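Local coordinates for protein MtN3/saliva family (Thermodesulfovibrio yellowstonii, PDB 4RNG) that probably moves sugars across the membrane, as a small bacterial homologue of the SWEET transporters that assembles from two copies, at residues Pro25-Ile30 and Phe78-Met83; Lys34-Val39 and Phe82-Tyr87; Phe46-Ile51 and Ile72-Ile77. All blocks are in the same frame, centred on the assembly; numbering follows the deposited sequence.

Contact 1 (Pro25-Ile30 and Phe78-Met83); sequences PQALKI and FLIIFM. With SO4 (sulfate ion), chain I.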
ATOM      1  N   PRO C  25       1.376  -2.517 -11.888  1.00 23.84           N
ATOM      2  CA  PRO C  25       2.260  -1.661 -12.699  1.00 25.28           C
ATOM      3  C   PRO C  25       3.689  -1.510 -12.187  1.00 28.89           C
ATOM      4  O   PRO C  25       4.597  -1.349 -13.013  1.00 25.88           O
ATOM      5  CB  PRO C  25       1.563  -0.293 -12.642  1.00 24.11           C
ATOM      6  CG  PRO C  25       0.141  -0.631 -12.488  1.00 25.65           C
ATOM      7  CD  PRO C  25       0.086  -1.851 -11.630  1.00 24.72           C
ATOM      8  N   GLN C  26       3.890  -1.536 -10.868  1.00 27.14           N
ATOM      9  CA  GLN C  26       5.235  -1.390 -10.329  1.00 28.93           C
ATOM     10  C   GLN C  26       6.011  -2.667 -10.622  1.00 29.58           C
ATOM     11  O   GLN C  26       7.176  -2.630 -11.016  1.00 30.88           O
ATOM     12  CB  GLN C  26       5.222  -1.092  -8.823  1.00 19.57           C
ATOM     13  CG  GLN C  26       6.594  -0.803  -8.250  1.00 19.73           C
ATOM     14  CD  GLN C  26       7.233   0.460  -8.820  1.00 34.83           C
ATOM     15  OE1 GLN C  26       6.913   1.567  -8.388  1.00 39.98           O
ATOM     16  NE2 GLN C  26       8.145   0.301  -9.784  1.00 21.01           N
ATOM     17  N   ALA C  27       5.346  -3.801 -10.455  1.00 19.35           N
ATOM     18  CA  ALA C  27       5.952  -5.085 -10.789  1.00 25.52           C
ATOM     19  C   ALA C  27       6.345  -5.165 -12.272  1.00 30.25           C
ATOM     20  O   ALA C  27       7.495  -5.483 -12.600  1.00 27.76           O
ATOM     21  CB  ALA C  27       5.008  -6.221 -10.424  1.00 18.67           C
ATOM     22  N   LEU C  28       5.400  -4.852 -13.157  1.00 20.13           N
ATOM     23  CA  LEU C  28       5.647  -4.927 -14.591  1.00 25.69           C
ATOM     24  C   LEU C  28       6.803  -4.024 -15.029  1.00 28.45           C
ATOM     25  O   LEU C  28       7.613  -4.401 -15.872  1.00 27.61           O
ATOM     26  CB  LEU C  28       4.377  -4.563 -15.354  1.00 20.98           C
ATOM     27  CG  LEU C  28       3.309  -5.642 -15.215  1.00 28.21           C
ATOM     28  CD1 LEU C  28       2.058  -5.239 -15.943  1.00 20.70           C
ATOM     29  CD2 LEU C  28       3.860  -6.938 -15.759  1.00 31.24           C
ATOM     30  N   LYS C  29       6.889  -2.846 -14.424  1.00 24.74           N
ATOM     31  CA  LYS C  29       7.900  -1.870 -14.796  1.00 26.50           C
ATOM     32  C   LYS C  29       9.297  -2.370 -14.452  1.00 28.49           C
ATOM     33  O   LYS C  29      10.225  -2.265 -15.261  1.00 29.25           O
ATOM     34  CB  LYS C  29       7.617  -0.538 -14.106  1.00 27.12           C
ATOM     35  CG  LYS C  29       8.507   0.595 -14.521  1.00 23.28           C
ATOM     36  CD  LYS C  29       8.099   1.841 -13.773  1.00 31.38           C
ATOM     37  CE  LYS C  29       9.019   2.997 -14.092  1.00 39.62           C
ATOM     38  NZ  LYS C  29       8.271   4.253 -14.357  1.00 45.48           N
ATOM     39  N   ILE C  30       9.440  -2.918 -13.253  1.00 24.98           N
ATOM     40  CA  ILE C  30      10.714  -3.476 -12.837  1.00 26.23           C
ATOM     41  C   ILE C  30      11.100  -4.616 -13.768  1.00 29.61           C
ATOM     42  O   ILE C  30      12.239  -4.700 -14.213  1.00 34.29           O
ATOM     43  CB  ILE C  30      10.654  -3.967 -11.379  1.00 24.39           C
ATOM     44  CG1 ILE C  30      10.485  -2.768 -10.443  1.00 20.91           C
ATOM     45  CG2 ILE C  30      11.914  -4.725 -11.023  1.00 24.26           C
ATOM     46  CD1 ILE C  30      10.255  -3.145  -9.000  1.00 30.96           C
ATOM     47  N   PHE C  78       5.605  -9.467  -2.549  1.00 26.50           N
ATOM     48  CA  PHE C  78       6.714 -10.390  -2.576  1.00 21.33           C
ATOM     49  C   PHE C  78       7.360 -10.446  -3.965  1.00 21.65           C
ATOM     50  O   PHE C  78       8.584 -10.531  -4.062  1.00 19.84           O
ATOM     51  CB  PHE C  78       6.289 -11.780  -2.152  1.00 18.22           C
ATOM     52  CG  PHE C  78       7.333 -12.798  -2.402  1.00 18.47           C
ATOM     53  CD1 PHE C  78       8.424 -12.899  -1.552  1.00 15.90           C
ATOM     54  CD2 PHE C  78       7.253 -13.631  -3.494  1.00 18.74           C
ATOM     55  CE1 PHE C  78       9.406 -13.826  -1.787  1.00 20.00           C
ATOM     56  CE2 PHE C  78       8.241 -14.566  -3.738  1.00 22.94           C
ATOM     57  CZ  PHE C  78       9.317 -14.659  -2.882  1.00 22.22           C
ATOM     58  N   LEU C  79       6.572 -10.424  -5.035  1.00 16.56           N
ATOM     59  CA  LEU C  79       7.200 -10.398  -6.359  1.00 21.14           C
ATOM     60  C   LEU C  79       8.157  -9.251  -6.478  1.00 17.41           C
ATOM     61  O   LEU C  79       9.279  -9.422  -6.928  1.00 27.60           O
ATOM     62  CB  LEU C  79       6.186 -10.277  -7.497  1.00 20.14           C
ATOM     63  CG  LEU C  79       5.743 -11.553  -8.178  1.00 27.76           C
ATOM     64  CD1 LEU C  79       5.094 -12.469  -7.176  1.00 35.31           C
ATOM     65  CD2 LEU C  79       4.791 -11.175  -9.279  1.00 29.06           C
ATOM     66  N   ILE C  80       7.689  -8.081  -6.054  1.00 23.89           N
ATOM     67  CA  ILE C  80       8.449  -6.855  -6.156  1.00 17.82           C
ATOM     68  C   ILE C  80       9.727  -6.953  -5.348  1.00 17.88           C
ATOM     69  O   ILE C  80      10.788  -6.567  -5.837  1.00 18.38           O
ATOM     70  CB  ILE C  80       7.612  -5.645  -5.704  1.00 17.79           C
ATOM     71  CG1 ILE C  80       6.519  -5.383  -6.746  1.00 22.95           C
ATOM     72  CG2 ILE C  80       8.475  -4.419  -5.546  1.00 18.23           C
ATOM     73  CD1 ILE C  80       5.421  -4.458  -6.271  1.00 17.85           C
ATOM     74  N   ILE C  81       9.631  -7.479  -4.129  1.00 17.43           N
ATOM     75  CA  ILE C  81      10.820  -7.667  -3.293  1.00 30.96           C
ATOM     76  C   ILE C  81      11.834  -8.595  -3.989  1.00 30.46           C
ATOM     77  O   ILE C  81      13.036  -8.320  -4.022  1.00 29.14           O
ATOM     78  CB  ILE C  81      10.451  -8.243  -1.905  1.00 19.80           C
ATOM     79  CG1 ILE C  81       9.616  -7.229  -1.124  1.00 16.82           C
ATOM     80  CG2 ILE C  81      11.701  -8.622  -1.119  1.00 17.07           C
ATOM     81  CD1 ILE C  81       9.146  -7.730   0.238  1.00 16.40           C
ATOM     82  N   PHE C  82      11.325  -9.680  -4.563  1.00 24.83           N
ATOM     83  CA  PHE C  82      12.141 -10.661  -5.273  1.00 17.88           C
ATOM     84  C   PHE C  82      12.877 -10.041  -6.488  1.00 31.77           C
ATOM     85  O   PHE C  82      14.041 -10.361  -6.739  1.00 25.54           O
ATOM     86  CB  PHE C  82      11.265 -11.844  -5.680  1.00 23.96           C
ATOM     87  CG  PHE C  82      11.994 -12.916  -6.409  1.00 25.68           C
ATOM     88  CD1 PHE C  82      12.171 -12.857  -7.780  1.00 28.83           C
ATOM     89  CD2 PHE C  82      12.488 -14.003  -5.720  1.00 24.32           C
ATOM     90  CE1 PHE C  82      12.836 -13.859  -8.453  1.00 30.69           C
ATOM     91  CE2 PHE C  82      13.161 -15.002  -6.387  1.00 29.04           C
ATOM     92  CZ  PHE C  82      13.338 -14.924  -7.758  1.00 18.62           C
ATOM     93  N   MET C  83      12.194  -9.188  -7.251  1.00 18.74           N
ATOM     94  CA  MET C  83      12.818  -8.519  -8.391  1.00 19.46           C
ATOM     95  C   MET C  83      13.770  -7.382  -7.998  1.00 26.40           C
ATOM     96  O   MET C  83      14.751  -7.104  -8.707  1.00 21.17           O
ATOM     97  CB  MET C  83      11.759  -7.989  -9.355  1.00 37.81           C
ATOM     98  CG  MET C  83      11.233  -9.026 -10.330  1.00 42.15           C
ATOM     99  SD  MET C  83      10.074  -8.313 -11.505  1.00 37.39           S
ATOM    100  CE  MET C  83       8.744  -7.811 -10.396  1.00 22.20           C
TER
HETATM  101  S   SO4 I 103       4.825   5.145 -15.170  1.00 73.04           S
HETATM  102  O1  SO4 I 103       5.355   4.376 -16.292  1.00 76.82           O
HETATM  103  O2  SO4 I 103       4.331   6.436 -15.658  1.00 66.44           O
HETATM  104  O3  SO4 I 103       5.894   5.368 -14.199  1.00 73.11           O
HETATM  105  O4  SO4 I 103       3.755   4.374 -14.538  1.00 66.78           O
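M83 folds its thioether over the A27 backbone: the terminal CE reaches 3.4 Å from A27 O and 4.1 Å from A27 CB. The last torsion makes this possible, bending the otherwise extended chain at SD (chi3 -64°) and turning the methyl back onto helix 23-33. Closer to the backbone of helix 64-87, M83 CB meets the gamma-methyl of I30, with I30 CG2 3.7 Å away. The other branch of I30 ends in CD1, which touches I80 CG2 at 4.1 Å, the two isoleucine side chains crossing at about a right angle. I30 is thus shared between M83 and I80 through separate branches. I80 in turn lays CG1 against the small A27 methyl, and its CD1 ends 4.2 Å from Q26 CB. No hydrogen bond crosses between the segments; apart from the M83 methyl resting on A27 O, the fit is between apolar groups. The local axes come to 9.5 Å and run nearly parallel, at 23°. The polar side chains of 25-30 turn to the second subunit: the Q26 amide pairs with S40 N and D38 O of that subunit. K29 NZ donates to V39 O there and to sulfate O3, at 2.6 Å; the sulfate, probably from the crystallisation liquor, also accepts from L41 N and A42 N of the second subunit. P25 and Q26 form the proline-glutamine pair that names the PQ-loop family, and the parallel packing of first and last transmembrane helices is that of the SemiSWEET three-helix bundle.

Contact 2 (Lys34-Val39 and Phe82-Tyr87); sequences KSARDV and FMKIRY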
ATOM      1  N   LYS C  34      14.083  -4.364 -16.005  1.00 36.17           N
ATOM      2  CA  LYS C  34      15.101  -5.120 -15.271  1.00 37.72           C
ATOM      3  C   LYS C  34      15.929  -4.231 -14.329  1.00 41.28           C
ATOM      4  O   LYS C  34      17.102  -4.499 -14.071  1.00 51.46           O
ATOM      5  CB  LYS C  34      16.038  -5.836 -16.267  1.00 44.57           C
ATOM      6  CG  LYS C  34      15.321  -6.638 -17.358  1.00 44.56           C
ATOM      7  CD  LYS C  34      14.817  -7.949 -16.787  1.00 50.23           C
ATOM      8  CE  LYS C  34      14.005  -8.741 -17.795  1.00 54.69           C
ATOM      9  NZ  LYS C  34      13.318  -9.868 -17.103  1.00 57.04           N
ATOM     10  N   SER C  35      15.327  -3.162 -13.827  1.00 35.85           N
ATOM     11  CA  SER C  35      16.027  -2.271 -12.911  1.00 38.67           C
ATOM     12  C   SER C  35      15.077  -1.750 -11.840  1.00 39.76           C
ATOM     13  O   SER C  35      13.917  -1.473 -12.122  1.00 44.84           O
ATOM     14  CB  SER C  35      16.663  -1.104 -13.663  1.00 40.77           C
ATOM     15  OG  SER C  35      15.674  -0.182 -14.065  1.00 43.83           O
ATOM     16  N   ALA C  36      15.555  -1.637 -10.608  1.00 32.90           N
ATOM     17  CA  ALA C  36      14.705  -1.144  -9.534  1.00 35.13           C
ATOM     18  C   ALA C  36      15.531  -0.301  -8.569  1.00 29.17           C
ATOM     19  O   ALA C  36      15.208  -0.178  -7.393  1.00 28.76           O
ATOM     20  CB  ALA C  36      14.005  -2.312  -8.802  1.00 21.63           C
ATOM     21  N   ARG C  37      16.583   0.307  -9.087  1.00 23.77           N
ATOM     22  CA  ARG C  37      17.488   1.081  -8.254  1.00 28.94           C
ATOM     23  C   ARG C  37      16.738   2.110  -7.432  1.00 29.59           C
ATOM     24  O   ARG C  37      16.982   2.228  -6.239  1.00 31.54           O
ATOM     25  CB  ARG C  37      18.560   1.763  -9.122  1.00 35.57           C
ATOM     26  CG  ARG C  37      19.170   3.029  -8.505  1.00 47.33           C
ATOM     27  CD  ARG C  37      20.689   3.216  -8.696  1.00 62.02           C
ATOM     28  NE  ARG C  37      21.520   2.278  -7.933  1.00 65.69           N
ATOM     29  CZ  ARG C  37      22.847   2.196  -8.036  1.00 57.85           C
ATOM     30  NH1 ARG C  37      23.508   2.982  -8.883  1.00 49.83           N
ATOM     31  NH2 ARG C  37      23.519   1.328  -7.288  1.00 55.71           N
ATOM     32  N   ASP C  38      15.811   2.826  -8.066  1.00 30.12           N
ATOM     33  CA  ASP C  38      15.120   3.945  -7.425  1.00 27.98           C
ATOM     34  C   ASP C  38      13.967   3.509  -6.518  1.00 28.06           C
ATOM     35  O   ASP C  38      13.488   4.291  -5.708  1.00 26.19           O
ATOM     36  CB  ASP C  38      14.596   4.922  -8.477  1.00 24.57           C
ATOM     37  CG  ASP C  38      15.694   5.442  -9.384  1.00 40.33           C
ATOM     38  OD1 ASP C  38      16.768   5.802  -8.860  1.00 37.95           O
ATOM     39  OD2 ASP C  38      15.491   5.480 -10.619  1.00 37.94           O
ATOM     40  N   VAL C  39      13.535   2.264  -6.658  1.00 22.30           N
ATOM     41  CA  VAL C  39      12.442   1.717  -5.857  1.00 27.50           C
ATOM     42  C   VAL C  39      12.896   1.471  -4.419  1.00 28.77           C
ATOM     43  O   VAL C  39      14.007   0.988  -4.202  1.00 27.86           O
ATOM     44  CB  VAL C  39      11.938   0.398  -6.451  1.00 26.98           C
ATOM     45  CG1 VAL C  39      10.790  -0.117  -5.642  1.00 30.42           C
ATOM     46  CG2 VAL C  39      11.505   0.594  -7.894  1.00 21.39           C
ATOM     47  N   PHE C  82      11.325  -9.680  -4.563  1.00 24.83           N
ATOM     48  CA  PHE C  82      12.141 -10.661  -5.273  1.00 17.88           C
ATOM     49  C   PHE C  82      12.877 -10.041  -6.488  1.00 31.77           C
ATOM     50  O   PHE C  82      14.041 -10.361  -6.739  1.00 25.54           O
ATOM     51  CB  PHE C  82      11.265 -11.844  -5.680  1.00 23.96           C
ATOM     52  CG  PHE C  82      11.994 -12.916  -6.409  1.00 25.68           C
ATOM     53  CD1 PHE C  82      12.171 -12.857  -7.780  1.00 28.83           C
ATOM     54  CD2 PHE C  82      12.488 -14.003  -5.720  1.00 24.32           C
ATOM     55  CE1 PHE C  82      12.836 -13.859  -8.453  1.00 30.69           C
ATOM     56  CE2 PHE C  82      13.161 -15.002  -6.387  1.00 29.04           C
ATOM     57  CZ  PHE C  82      13.338 -14.924  -7.758  1.00 18.62           C
ATOM     58  N   MET C  83      12.194  -9.188  -7.251  1.00 18.74           N
ATOM     59  CA  MET C  83      12.818  -8.519  -8.391  1.00 19.46           C
ATOM     60  C   MET C  83      13.770  -7.382  -7.998  1.00 26.40           C
ATOM     61  O   MET C  83      14.751  -7.104  -8.707  1.00 21.17           O
ATOM     62  CB  MET C  83      11.759  -7.989  -9.355  1.00 37.81           C
ATOM     63  CG  MET C  83      11.233  -9.026 -10.330  1.00 42.15           C
ATOM     64  SD  MET C  83      10.074  -8.313 -11.505  1.00 37.39           S
ATOM     65  CE  MET C  83       8.744  -7.811 -10.396  1.00 22.20           C
ATOM     66  N   LYS C  84      13.475  -6.717  -6.885  1.00 24.79           N
ATOM     67  CA  LYS C  84      14.407  -5.748  -6.328  1.00 27.40           C
ATOM     68  C   LYS C  84      15.737  -6.444  -5.994  1.00 32.03           C
ATOM     69  O   LYS C  84      16.809  -5.944  -6.342  1.00 28.01           O
ATOM     70  CB  LYS C  84      13.810  -5.074  -5.097  1.00 23.51           C
ATOM     71  CG  LYS C  84      14.752  -4.129  -4.365  1.00 24.53           C
ATOM     72  CD  LYS C  84      14.991  -2.826  -5.119  1.00 28.83           C
ATOM     73  CE  LYS C  84      15.756  -1.833  -4.242  1.00 20.87           C
ATOM     74  NZ  LYS C  84      16.545  -0.868  -5.033  1.00 21.78           N
ATOM     75  N   ILE C  85      15.666  -7.616  -5.361  1.00 33.06           N
ATOM     76  CA  ILE C  85      16.875  -8.383  -5.048  1.00 29.52           C
ATOM     77  C   ILE C  85      17.534  -8.993  -6.289  1.00 31.01           C
ATOM     78  O   ILE C  85      18.757  -8.959  -6.419  1.00 35.58           O
ATOM     79  CB  ILE C  85      16.575  -9.519  -4.048  1.00 28.01           C
ATOM     80  CG1 ILE C  85      16.023  -8.944  -2.745  1.00 23.98           C
ATOM     81  CG2 ILE C  85      17.835 -10.308  -3.728  1.00 33.97           C
ATOM     82  CD1 ILE C  85      15.488  -9.982  -1.810  1.00 18.20           C
ATOM     83  N   ARG C  86      16.729  -9.504  -7.219  1.00 30.96           N
ATOM     84  CA  ARG C  86      17.249 -10.094  -8.458  1.00 29.98           C
ATOM     85  C   ARG C  86      17.961  -9.115  -9.373  1.00 35.85           C
ATOM     86  O   ARG C  86      18.994  -9.456  -9.935  1.00 40.64           O
ATOM     87  CB  ARG C  86      16.130 -10.771  -9.247  1.00 36.08           C
ATOM     88  CG  ARG C  86      16.528 -11.160 -10.670  1.00 42.12           C
ATOM     89  CD  ARG C  86      15.483 -12.046 -11.343  1.00 48.76           C
ATOM     90  NE  ARG C  86      15.787 -12.262 -12.757  1.00 55.57           N
ATOM     91  CZ  ARG C  86      16.575 -13.217 -13.241  1.00 58.73           C
ATOM     92  NH1 ARG C  86      17.173 -14.065 -12.422  1.00 65.86           N
ATOM     93  NH2 ARG C  86      16.768 -13.314 -14.554  1.00 53.88           N
ATOM     94  N   TYR C  87      17.439  -7.898  -9.507  1.00 35.53           N
ATOM     95  CA  TYR C  87      18.018  -6.936 -10.441  1.00 30.02           C
ATOM     96  C   TYR C  87      18.986  -5.984  -9.783  1.00 31.99           C
ATOM     97  O   TYR C  87      19.625  -5.179 -10.454  1.00 43.78           O
ATOM     98  CB  TYR C  87      16.909  -6.159 -11.153  1.00 36.15           C
ATOM     99  CG  TYR C  87      16.009  -7.053 -11.979  1.00 39.23           C
ATOM    100  CD1 TYR C  87      16.554  -8.034 -12.802  1.00 39.13           C
ATOM    101  CD2 TYR C  87      14.626  -6.956 -11.901  1.00 39.45           C
ATOM    102  CE1 TYR C  87      15.749  -8.868 -13.557  1.00 42.33           C
ATOM    103  CE2 TYR C  87      13.803  -7.802 -12.646  1.00 39.68           C
ATOM    104  CZ  TYR C  87      14.374  -8.751 -13.473  1.00 45.32           C
ATOM    105  OH  TYR C  87      13.572  -9.581 -14.222  1.00 49.56           O
TER
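K34 and Y87 meet twice, through backbone and through side chain. K34 CA sits over the centre of the Y87 ring, 3.8 Å from its centroid and 7° off the normal, a CH-pi contact. The side chain then crosses the same face at a slant, with K34 CD 3.4 Å from Y87 CZ, until K34 NZ donates a hydrogen bond to Y87 OH at 2.9 Å. A bend at chi2 (-77°) keeps CD over that face, near CZ and CE1, and brings NZ to the hydroxyl. On the opposite face lies R86 CG, offset toward the rim, so the phenol is sandwiched between a lysine and an arginine. The other grip is made by K84, whose NZ donates to A36 O at 2.8 Å and, more weakly, to V39 O at 3.3 Å. The approach to A36 O is from above the carbonyl plane, 41° out of it. That oxygen also accepts V39 N, which closes the type I turn A36-V39 and arrives from the other face. Two donors thus hold one carbonyl, and the turn presents it to the lysine, while K84 CD packs on A36 CB. Further out, the positive phi of K34 breaks away from helix 23-33 and starts the loop across helix 64-87. S35 OG bonds to T33 OG1 and to D38 of the second subunit, so the loop is also held at the dimer interface. There are no strands nearby: I30 of helix 23-33 packs on A36 and Y87, whereas F44 and L41 of helix 41-60 back V39 and K84, placing the loop between these two helices and the C-terminal part of helix 64-87.

Contact 3 (Phe46-Ile51 and Ile72-Ile77); sequences FMAIGI and ISLILI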
ATOM      1  N   PHE C  46       8.520  -3.253   4.981  1.00 21.99           N
ATOM      2  CA  PHE C  46       7.599  -2.909   6.040  1.00 22.49           C
ATOM      3  C   PHE C  46       6.138  -2.964   5.587  1.00 16.54           C
ATOM      4  O   PHE C  46       5.257  -3.224   6.399  1.00 20.23           O
ATOM      5  CB  PHE C  46       7.983  -1.549   6.606  1.00 22.32           C
ATOM      6  CG  PHE C  46       9.226  -1.603   7.454  1.00 22.73           C
ATOM      7  CD1 PHE C  46       9.192  -2.154   8.720  1.00 24.04           C
ATOM      8  CD2 PHE C  46      10.430  -1.131   6.971  1.00 27.77           C
ATOM      9  CE1 PHE C  46      10.332  -2.226   9.492  1.00 29.23           C
ATOM     10  CE2 PHE C  46      11.574  -1.197   7.742  1.00 33.85           C
ATOM     11  CZ  PHE C  46      11.524  -1.746   9.003  1.00 34.89           C
ATOM     12  N   MET C  47       5.875  -2.686   4.312  1.00 16.64           N
ATOM     13  CA  MET C  47       4.521  -2.810   3.793  1.00 25.97           C
ATOM     14  C   MET C  47       4.054  -4.254   4.003  1.00 31.11           C
ATOM     15  O   MET C  47       2.951  -4.489   4.497  1.00 16.07           O
ATOM     16  CB  MET C  47       4.436  -2.463   2.298  1.00 26.30           C
ATOM     17  CG  MET C  47       3.987  -1.044   1.978  1.00 37.41           C
ATOM     18  SD  MET C  47       2.564  -0.481   2.936  1.00 70.60           S
ATOM     19  CE  MET C  47       1.275  -1.536   2.299  1.00 74.06           C
ATOM     20  N   ALA C  48       4.915  -5.211   3.655  1.00 16.01           N
ATOM     21  CA  ALA C  48       4.587  -6.626   3.772  1.00 15.70           C
ATOM     22  C   ALA C  48       4.161  -7.005   5.188  1.00 20.14           C
ATOM     23  O   ALA C  48       3.103  -7.618   5.371  1.00 22.68           O
ATOM     24  CB  ALA C  48       5.761  -7.477   3.333  1.00 15.65           C
ATOM     25  N   ILE C  49       4.961  -6.643   6.191  1.00 15.67           N
ATOM     26  CA  ILE C  49       4.587  -6.955   7.578  1.00 15.64           C
ATOM     27  C   ILE C  49       3.284  -6.292   7.982  1.00 18.77           C
ATOM     28  O   ILE C  49       2.414  -6.950   8.566  1.00 18.61           O
ATOM     29  CB  ILE C  49       5.651  -6.554   8.588  1.00 15.78           C
ATOM     30  CG1 ILE C  49       6.920  -7.350   8.351  1.00 26.43           C
ATOM     31  CG2 ILE C  49       5.173  -6.829   9.988  1.00 28.54           C
ATOM     32  CD1 ILE C  49       7.969  -6.498   7.825  1.00 31.20           C
ATOM     33  N   GLY C  50       3.148  -4.996   7.673  1.00 17.04           N
ATOM     34  CA  GLY C  50       1.943  -4.266   8.006  1.00 16.20           C
ATOM     35  C   GLY C  50       0.735  -4.928   7.387  1.00 16.10           C
ATOM     36  O   GLY C  50      -0.262  -5.176   8.057  1.00 17.62           O
ATOM     37  N   ILE C  51       0.873  -5.292   6.120  1.00 15.96           N
ATOM     38  CA  ILE C  51      -0.178  -5.957   5.367  1.00 17.45           C
ATOM     39  C   ILE C  51      -0.542  -7.313   5.961  1.00 16.72           C
ATOM     40  O   ILE C  51      -1.718  -7.680   5.993  1.00 16.49           O
ATOM     41  CB  ILE C  51       0.245  -6.135   3.895  1.00 19.21           C
ATOM     42  CG1 ILE C  51       0.087  -4.809   3.168  1.00 16.11           C
ATOM     43  CG2 ILE C  51      -0.612  -7.183   3.189  1.00 17.40           C
ATOM     44  CD1 ILE C  51       0.388  -4.898   1.722  1.00 24.02           C
ATOM     45  N   ILE C  72      -3.608 -11.112  -1.166  1.00 16.96           N
ATOM     46  CA  ILE C  72      -3.186 -10.967  -2.534  1.00 15.83           C
ATOM     47  C   ILE C  72      -2.133  -9.867  -2.703  1.00 25.64           C
ATOM     48  O   ILE C  72      -1.200 -10.032  -3.492  1.00 27.92           O
ATOM     49  CB  ILE C  72      -4.402 -10.723  -3.434  1.00 25.31           C
ATOM     50  CG1 ILE C  72      -5.419 -11.849  -3.234  1.00 22.54           C
ATOM     51  CG2 ILE C  72      -3.993 -10.630  -4.898  1.00 16.28           C
ATOM     52  CD1 ILE C  72      -6.758 -11.510  -3.773  1.00 28.07           C
ATOM     53  N   SER C  73      -2.267  -8.736  -2.008  1.00 23.99           N
ATOM     54  CA  SER C  73      -1.200  -7.716  -2.078  1.00 19.68           C
ATOM     55  C   SER C  73       0.144  -8.295  -1.628  1.00 18.81           C
ATOM     56  O   SER C  73       1.181  -7.987  -2.196  1.00 17.42           O
ATOM     57  CB  SER C  73      -1.534  -6.476  -1.251  1.00 16.18           C
ATOM     58  OG  SER C  73      -2.666  -5.821  -1.765  1.00 22.46           O
ATOM     59  N   LEU C  74       0.101  -9.131  -0.596  1.00 15.59           N
ATOM     60  CA  LEU C  74       1.290  -9.781  -0.056  1.00 18.02           C
ATOM     61  C   LEU C  74       2.017 -10.622  -1.114  1.00 15.46           C
ATOM     62  O   LEU C  74       3.240 -10.621  -1.180  1.00 22.67           O
ATOM     63  CB  LEU C  74       0.899 -10.647   1.146  1.00 22.31           C
ATOM     64  CG  LEU C  74       2.037 -11.174   2.004  1.00 24.57           C
ATOM     65  CD1 LEU C  74       2.909 -10.003   2.436  1.00 22.88           C
ATOM     66  CD2 LEU C  74       1.499 -11.947   3.209  1.00 15.02           C
ATOM     67  N   ILE C  75       1.265 -11.365  -1.919  1.00 15.46           N
ATOM     68  CA  ILE C  75       1.839 -12.093  -3.034  1.00 15.56           C
ATOM     69  C   ILE C  75       2.506 -11.158  -4.014  1.00 19.29           C
ATOM     70  O   ILE C  75       3.638 -11.384  -4.434  1.00 24.83           O
ATOM     71  CB  ILE C  75       0.791 -12.930  -3.772  1.00 26.21           C
ATOM     72  CG1 ILE C  75       0.380 -14.129  -2.908  1.00 21.18           C
ATOM     73  CG2 ILE C  75       1.369 -13.459  -5.073  1.00 15.81           C
ATOM     74  CD1 ILE C  75      -1.092 -14.286  -2.708  1.00 27.82           C
ATOM     75  N   LEU C  76       1.797 -10.098  -4.376  1.00 19.43           N
ATOM     76  CA  LEU C  76       2.309  -9.161  -5.361  1.00 21.44           C
ATOM     77  C   LEU C  76       3.521  -8.396  -4.818  1.00 21.59           C
ATOM     78  O   LEU C  76       4.502  -8.168  -5.532  1.00 16.75           O
ATOM     79  CB  LEU C  76       1.190  -8.201  -5.789  1.00 18.64           C
ATOM     80  CG  LEU C  76       0.005  -8.856  -6.515  1.00 20.13           C
ATOM     81  CD1 LEU C  76      -1.086  -7.844  -6.774  1.00 16.84           C
ATOM     82  CD2 LEU C  76       0.419  -9.547  -7.821  1.00 18.13           C
ATOM     83  N   ILE C  77       3.469  -8.048  -3.535  1.00 20.66           N
ATOM     84  CA  ILE C  77       4.570  -7.325  -2.909  1.00 24.82           C
ATOM     85  C   ILE C  77       5.802  -8.190  -2.857  1.00 30.28           C
ATOM     86  O   ILE C  77       6.909  -7.726  -3.136  1.00 31.90           O
ATOM     87  CB  ILE C  77       4.210  -6.837  -1.512  1.00 16.17           C
ATOM     88  CG1 ILE C  77       3.486  -5.502  -1.634  1.00 16.41           C
ATOM     89  CG2 ILE C  77       5.448  -6.617  -0.672  1.00 16.20           C
ATOM     90  CD1 ILE C  77       3.073  -4.927  -0.310  1.00 18.18           C
TER
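The flat group touched across this contact is a backbone one, the A48 carbonyl, with L74 CD1 3.8 Å from A48 O; no aromatic ring takes part. The same L74 methyl lies 3.9 Å from A48 CB, brought there by a side chain whose CG is trans to the backbone N (chi1 -168°). I77 CG2 touches the A48 methyl as well, so A48 is held by branches of two residues one helical turn apart. Between the helices, I51 and I77 reach toward each other tip to tip, their CD1 atoms 3.4 Å apart, which is tight for two methyl groups. Helices 41-60 and 64-87 run antiparallel here, 161° between local axes that approach to 9.7 Å, as expected of neighbouring transmembrane helices joined by a short connection in a three-helix bundle. M47 CB lies 3.8 Å from I77 CD1. The same I51 CD1 also meets S73 CB at 3.9 Å, an apolar contact that does not use the hydroxyl. S73 OG hydrogen-bonds to A69 O of its own helix and to T20 OG1 of helix 7-21, while M47 also packs against T19 of the second subunit.

How the contacts relate
From the N terminus the chain passes through helix 7-21 into helix 23-33, where contact 1 begins, and then into the loop where contact 2 begins. Both are completed by helix 64-87 at the end of the chain, on overlapping segments that share F82 and M83; they also touch directly, Q26 packing against V39. Contact 3 is nested inside both loops, joining helix 41-60 to the middle of helix 64-87 about 12 Å from contact 1 and 17 Å from contact 2, centre to centre. Helix 64-87 is therefore the common partner, tying together helix 23-33, the connecting loop and helix 41-60, and all three contacts border the second subunit.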